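Local coordinates for immunity protein (Neisseria meningitidis, PDB 4Q7O), which probably protects the cell that makes it by neutralising the toxin of a contact-dependent growth-inhibition system, as CDI immunity proteins do, at residues V23-F27 with Y88-G92; F111-S116 with I132-Y136. All coordinates share one frame; numbering follows the deposited sequence.

Contact 1: V23-F27 with Y88-G92; sequences VISIF and YFSVG
Phe-89 offers a face of its ring to Ile-24 and an edge to Phe-27 where helix 22-34 packs on the four-stranded antiparallel sheet of this alpha/beta fold. The axis of segment 23-27 passes 8.1 Å from that of strand 88-91, their directions 62° apart. Ile-24 sits over one face of the ring: its CD1 stands 3.6 Å from the Phe-89 ring centroid, only 7° off the normal, and its distances to the six ring carbons are nearly equal, the evidence for a centred CH-pi contact. Ile-24 CG1 lies beside the backbone N, and a further bend about the next bond brings CD1, and not CG2, to this face. The same ring presents its edge to Phe-27 in a T-shaped pair, with planes at 89° and centroids 5.4 Å apart; CD2 of Phe-89 lies over the rim of the Phe-27 face and not over its centre. Val-23 closes on the root of the Phe-89 side chain, its CG1 against CB.

Two residues on, on the same face of the strand, Val-91 divides its branches. Ser-90, between Phe-89 and Val-91, directs its side chain to the other face, where OG bonds Gln-59. Val-91 CG2 meets Ile-26 CG2 at 3.8 Å, and Ile-26 also packs on Ile-26 of the second subunit. Val-91 CG1 reaches the helix backbone, 3.7 Å from Phe-27 CA.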
loop_
_atom_site.group_PDB
_atom_site.type_symbol
_atom_site.label_atom_id
_atom_site.label_comp_id
_atom_site.label_asym_id
_atom_site.label_seq_id
_atom_site.Cartn_x
_atom_site.Cartn_y
_atom_site.Cartn_z
ATOM N N VAL B 23 4.173 -1.954 -0.487
ATOM C CA VAL B 23 5.062 -0.791 -0.567
ATOM C C VAL B 23 5.016 -0.147 -1.958
ATOM O O VAL B 23 5.042 1.088 -2.086
ATOM C CB VAL B 23 6.513 -1.169 -0.161
ATOM C CG1 VAL B 23 7.510 -0.111 -0.623
ATOM C CG2 VAL B 23 6.603 -1.364 1.354
ATOM N N ILE B 24 4.923 -0.982 -2.995
ATOM C CA ILE B 24 4.810 -0.479 -4.363
ATOM C C ILE B 24 3.515 0.308 -4.577
ATOM O O ILE B 24 3.518 1.364 -5.220
ATOM C CB ILE B 24 4.895 -1.618 -5.396
ATOM C CG1 ILE B 24 6.218 -2.381 -5.252
ATOM C CG2 ILE B 24 4.729 -1.070 -6.806
ATOM C CD1 ILE B 24 7.455 -1.513 -5.386
ATOM N N SER B 25 2.414 -0.218 -4.043
ATOM C CA SER B 25 1.108 0.441 -4.100
ATOM C C SER B 25 1.200 1.841 -3.489
ATOM O O SER B 25 0.736 2.832 -4.067
ATOM C CB SER B 25 0.057 -0.368 -3.315
ATOM O OG SER B 25 0.284 -1.773 -3.369
ATOM N N ILE B 26 1.809 1.919 -2.312
ATOM C CA ILE B 26 1.918 3.186 -1.595
ATOM C C ILE B 26 2.845 4.143 -2.327
ATOM O O ILE B 26 2.563 5.335 -2.433
ATOM C CB ILE B 26 2.438 2.957 -0.161
ATOM C CG1 ILE B 26 1.448 2.105 0.634
ATOM C CG2 ILE B 26 2.691 4.282 0.561
ATOM C CD1 ILE B 26 2.005 1.658 1.971
ATOM N N PHE B 27 3.943 3.610 -2.850
ATOM C CA PHE B 27 4.922 4.401 -3.589
ATOM C C PHE B 27 4.262 5.204 -4.713
ATOM O O PHE B 27 4.394 6.427 -4.784
ATOM C CB PHE B 27 6.009 3.478 -4.149
ATOM C CG PHE B 27 7.042 4.185 -4.977
ATOM C CD1 PHE B 27 8.176 4.728 -4.388
ATOM C CD2 PHE B 27 6.899 4.281 -6.351
ATOM C CE1 PHE B 27 9.127 5.377 -5.155
ATOM C CE2 PHE B 27 7.846 4.937 -7.119
ATOM C CZ PHE B 27 8.957 5.481 -6.523
ATOM N N TYR B 88 15.701 -1.583 -4.428
ATOM C CA TYR B 88 15.165 -1.235 -3.122
ATOM C C TYR B 88 14.122 -0.138 -3.238
ATOM O O TYR B 88 14.349 0.854 -3.915
ATOM C CB TYR B 88 16.325 -0.760 -2.247
ATOM C CG TYR B 88 15.957 -0.101 -0.943
ATOM C CD1 TYR B 88 15.725 -0.852 0.204
ATOM C CD2 TYR B 88 15.911 1.279 -0.841
ATOM C CE1 TYR B 88 15.427 -0.240 1.414
ATOM C CE2 TYR B 88 15.616 1.897 0.355
ATOM C CZ TYR B 88 15.371 1.134 1.477
ATOM O OH TYR B 88 15.087 1.762 2.668
ATOM N N PHE B 89 12.986 -0.326 -2.575
ATOM C CA PHE B 89 11.961 0.704 -2.459
ATOM C C PHE B 89 11.712 1.022 -1.003
ATOM O O PHE B 89 11.742 0.131 -0.154
ATOM C CB PHE B 89 10.636 0.222 -3.058
ATOM C CG PHE B 89 10.631 0.158 -4.541
ATOM C CD1 PHE B 89 11.187 -0.930 -5.202
ATOM C CD2 PHE B 89 10.044 1.173 -5.285
ATOM C CE1 PHE B 89 11.173 -0.998 -6.583
ATOM C CE2 PHE B 89 10.024 1.110 -6.670
ATOM C CZ PHE B 89 10.586 0.028 -7.319
ATOM N N SER B 90 11.434 2.282 -0.705
ATOM C CA SER B 90 10.920 2.600 0.617
ATOM C C SER B 90 9.877 3.695 0.566
ATOM O O SER B 90 9.897 4.548 -0.320
ATOM C CB SER B 90 12.046 2.960 1.586
ATOM O OG SER B 90 12.557 4.244 1.315
ATOM N N VAL B 91 8.954 3.643 1.514
ATOM C CA VAL B 91 7.987 4.713 1.696
ATOM C C VAL B 91 7.891 5.092 3.170
ATOM O O VAL B 91 8.186 4.284 4.054
ATOM C CB VAL B 91 6.585 4.329 1.160
ATOM C CG1 VAL B 91 6.620 4.170 -0.347
ATOM C CG2 VAL B 91 6.062 3.071 1.849
ATOM N N GLY B 92 7.486 6.330 3.423
ATOM C CA GLY B 92 7.319 6.809 4.782
ATOM C C GLY B 92 8.536 7.527 5.334
ATOM O O GLY B 92 9.457 7.899 4.588
#

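Contact 2: F111-S116 with I132-Y136; sequences FNIAIS and IQKTY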
loop_
_atom_site.group_PDB
_atom_site.type_symbol
_atom_site.label_atom_id
_atom_site.label_comp_id
_atom_site.label_asym_id
_atom_site.label_seq_id
_atom_site.Cartn_x
_atom_site.Cartn_y
_atom_site.Cartn_z
ATOM N N PHE B 111 6.281 -1.032 -13.020
ATOM C CA PHE B 111 6.348 0.300 -13.620
ATOM C C PHE B 111 5.556 0.376 -14.922
ATOM O O PHE B 111 4.917 1.385 -15.219
ATOM C CB PHE B 111 7.801 0.737 -13.829
ATOM C CG PHE B 111 8.411 1.391 -12.622
ATOM C CD1 PHE B 111 8.417 0.748 -11.387
ATOM C CD2 PHE B 111 8.961 2.659 -12.713
ATOM C CE1 PHE B 111 8.976 1.356 -10.272
ATOM C CE2 PHE B 111 9.522 3.272 -11.601
ATOM C CZ PHE B 111 9.530 2.619 -10.382
ATOM N N ASN B 112 5.591 -0.700 -15.695
ATOM C CA ASN B 112 4.865 -0.739 -16.952
ATOM C C ASN B 112 3.357 -0.724 -16.697
ATOM O O ASN B 112 2.596 -0.062 -17.409
ATOM C CB ASN B 112 5.277 -1.969 -17.756
ATOM C CG ASN B 112 4.734 -1.939 -19.158
ATOM O OD1 ASN B 112 5.024 -1.022 -19.934
ATOM N ND2 ASN B 112 3.952 -2.946 -19.501
ATOM N N ILE B 113 2.933 -1.441 -15.662
ATOM C CA ILE B 113 1.531 -1.420 -15.251
ATOM C C ILE B 113 1.122 -0.050 -14.707
ATOM O O ILE B 113 0.071 0.489 -15.066
ATOM C CB ILE B 113 1.249 -2.514 -14.210
ATOM C CG1 ILE B 113 1.435 -3.900 -14.835
ATOM C CG2 ILE B 113 -0.157 -2.378 -13.654
ATOM C CD1 ILE B 113 1.467 -5.020 -13.816
ATOM N N ALA B 114 1.963 0.521 -13.850
ATOM C CA ALA B 114 1.682 1.830 -13.259
ATOM C C ALA B 114 1.584 2.943 -14.299
ATOM O O ALA B 114 0.687 3.783 -14.232
ATOM C CB ALA B 114 2.720 2.180 -12.211
ATOM N N ILE B 115 2.499 2.963 -15.260
ATOM C CA ILE B 115 2.464 4.025 -16.262
ATOM C C ILE B 115 1.262 3.849 -17.194
ATOM O O ILE B 115 0.699 4.822 -17.683
ATOM C CB ILE B 115 3.800 4.161 -17.021
ATOM C CG1 ILE B 115 3.927 5.566 -17.632
ATOM C CG2 ILE B 115 3.962 3.064 -18.077
ATOM C CD1 ILE B 115 5.280 5.806 -18.292
ATOM N N SER B 116 0.860 2.599 -17.405
ATOM C CA SER B 116 -0.363 2.290 -18.128
ATOM C C SER B 116 -1.581 2.864 -17.403
ATOM O O SER B 116 -2.418 3.529 -18.022
ATOM C CB SER B 116 -0.520 0.779 -18.280
ATOM O OG SER B 116 -1.791 0.470 -18.810
ATOM N N ILE B 132 8.171 6.386 -22.821
ATOM C CA ILE B 132 8.811 5.786 -21.663
ATOM C C ILE B 132 8.617 4.268 -21.659
ATOM O O ILE B 132 9.552 3.521 -21.353
ATOM C CB ILE B 132 8.312 6.425 -20.355
ATOM C CG1 ILE B 132 8.680 7.912 -20.337
ATOM C CG2 ILE B 132 8.903 5.704 -19.135
ATOM C CD1 ILE B 132 7.978 8.706 -19.262
ATOM N N GLN B 133 7.418 3.810 -22.015
ATOM C CA GLN B 133 7.182 2.376 -22.196
ATOM C C GLN B 133 8.082 1.759 -23.266
ATOM O O GLN B 133 8.489 0.606 -23.148
ATOM C CB GLN B 133 5.721 2.105 -22.550
ATOM C CG GLN B 133 4.805 2.072 -21.350
ATOM C CD GLN B 133 3.378 1.725 -21.726
ATOM O OE1 GLN B 133 2.903 2.093 -22.799
ATOM N NE2 GLN B 133 2.689 1.002 -20.847
ATOM N N LYS B 134 8.372 2.519 -24.316
ATOM C CA LYS B 134 9.280 2.062 -25.364
ATOM C C LYS B 134 10.660 1.832 -24.772
ATOM O O LYS B 134 11.320 0.835 -25.073
ATOM C CB LYS B 134 9.362 3.101 -26.484
ATOM C CG LYS B 134 10.326 2.737 -27.604
ATOM C CD LYS B 134 10.557 3.911 -28.549
ATOM C CE LYS B 134 9.316 4.778 -28.669
ATOM N NZ LYS B 134 9.610 6.115 -29.252
ATOM N N THR B 135 11.089 2.757 -23.918
ATOM C CA THR B 135 12.375 2.622 -23.241
ATOM C C THR B 135 12.408 1.379 -22.347
ATOM O O THR B 135 13.426 0.692 -22.281
ATOM C CB THR B 135 12.742 3.882 -22.432
ATOM O OG1 THR B 135 12.702 5.034 -23.287
ATOM C CG2 THR B 135 14.139 3.758 -21.849
ATOM N N TYR B 136 11.295 1.082 -21.679
ATOM C CA TYR B 136 11.201 -0.127 -20.854
ATOM C C TYR B 136 11.432 -1.366 -21.715
ATOM O O TYR B 136 12.166 -2.272 -21.330
ATOM C CB TYR B 136 9.834 -0.247 -20.160
ATOM C CG TYR B 136 9.512 0.780 -19.078
ATOM C CD1 TYR B 136 10.482 1.648 -18.585
ATOM C CD2 TYR B 136 8.222 0.872 -18.549
ATOM C CE1 TYR B 136 10.176 2.581 -17.601
ATOM C CE2 TYR B 136 7.904 1.807 -17.575
ATOM C CZ TYR B 136 8.889 2.649 -17.095
ATOM O OH TYR B 136 8.586 3.577 -16.124
HETATM O O HOH W 1 6.809 -1.577 -22.153
#
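Asn-112 OD1 accepts from two donors. A water donates to it at 2.9 Å and also donates to Gln-133 O, bridging a side chain of helix 104-121 to the backbone of helix 126-139. The second donor is Gln-133 NE2, 3.2 Å from Asn-112 OD1, but the N-H...O angle of 121° makes this direct bond weak. The two amide planes are 34° apart, and the side chains meet nearly perpendicular. Gln-133 runs extended beyond CG, which carries its amide across to Asn-112; the other amide atom, OE1, bonds Lys-130 NZ one turn back on its own helix.

Beside this polar bridge the packing is apolar. Ile-115 and Gln-133 run alongside one another with opposite sense, with Ile-115 CG2 3.5 Å from Gln-133 CG. The longer branch of Ile-115, with CG1 anti to the backbone N and the chain extended beyond it, reaches Ile-132, where Ile-115 CD1 is 3.7 Å from Ile-132 CB and equally near its CG2.

Tyr-136 lies across the start of the 111-116 segment. Its CE2 approaches Phe-111 CB at 3.9 Å, and its OH sits in the plane of the Phe-111 ring, at the edge, 3.6 Å from Phe-111 CD2. That hydroxyl is hydrogen-bonded to Phe-44 O, a tie to helix 37-46, whose Phe-44 and Leu-41 also touch Ile-115 and Ile-132 respectively.

The segment axes run 10.5 Å apart with their directions at 167°, so the two helices, consecutive in the chain and joined by a short connection, form an antiparallel helical hairpin at the C-terminal end of the protein.

Contact 1 closes before contact 2 opens along the chain, and the two lie on opposite sides of the chain's centre, their own centres about 18 Å apart. They nevertheless touch: Phe-89 CZ of contact 1 is 3.6 Å from Phe-111 CE1 of contact 2. Phe-111 thus belongs to both neighbourhoods, with CE1, across the ring from CD2, against Phe-89, while Phe-28 and Tyr-60 make edge-to-face pairs with it. At this residue helix 104-121 touches the sheet with one part of its side chain and helix 126-139 with another. The second subunit reaches contact 1, whereas no other chain of the assembly touches contact 2.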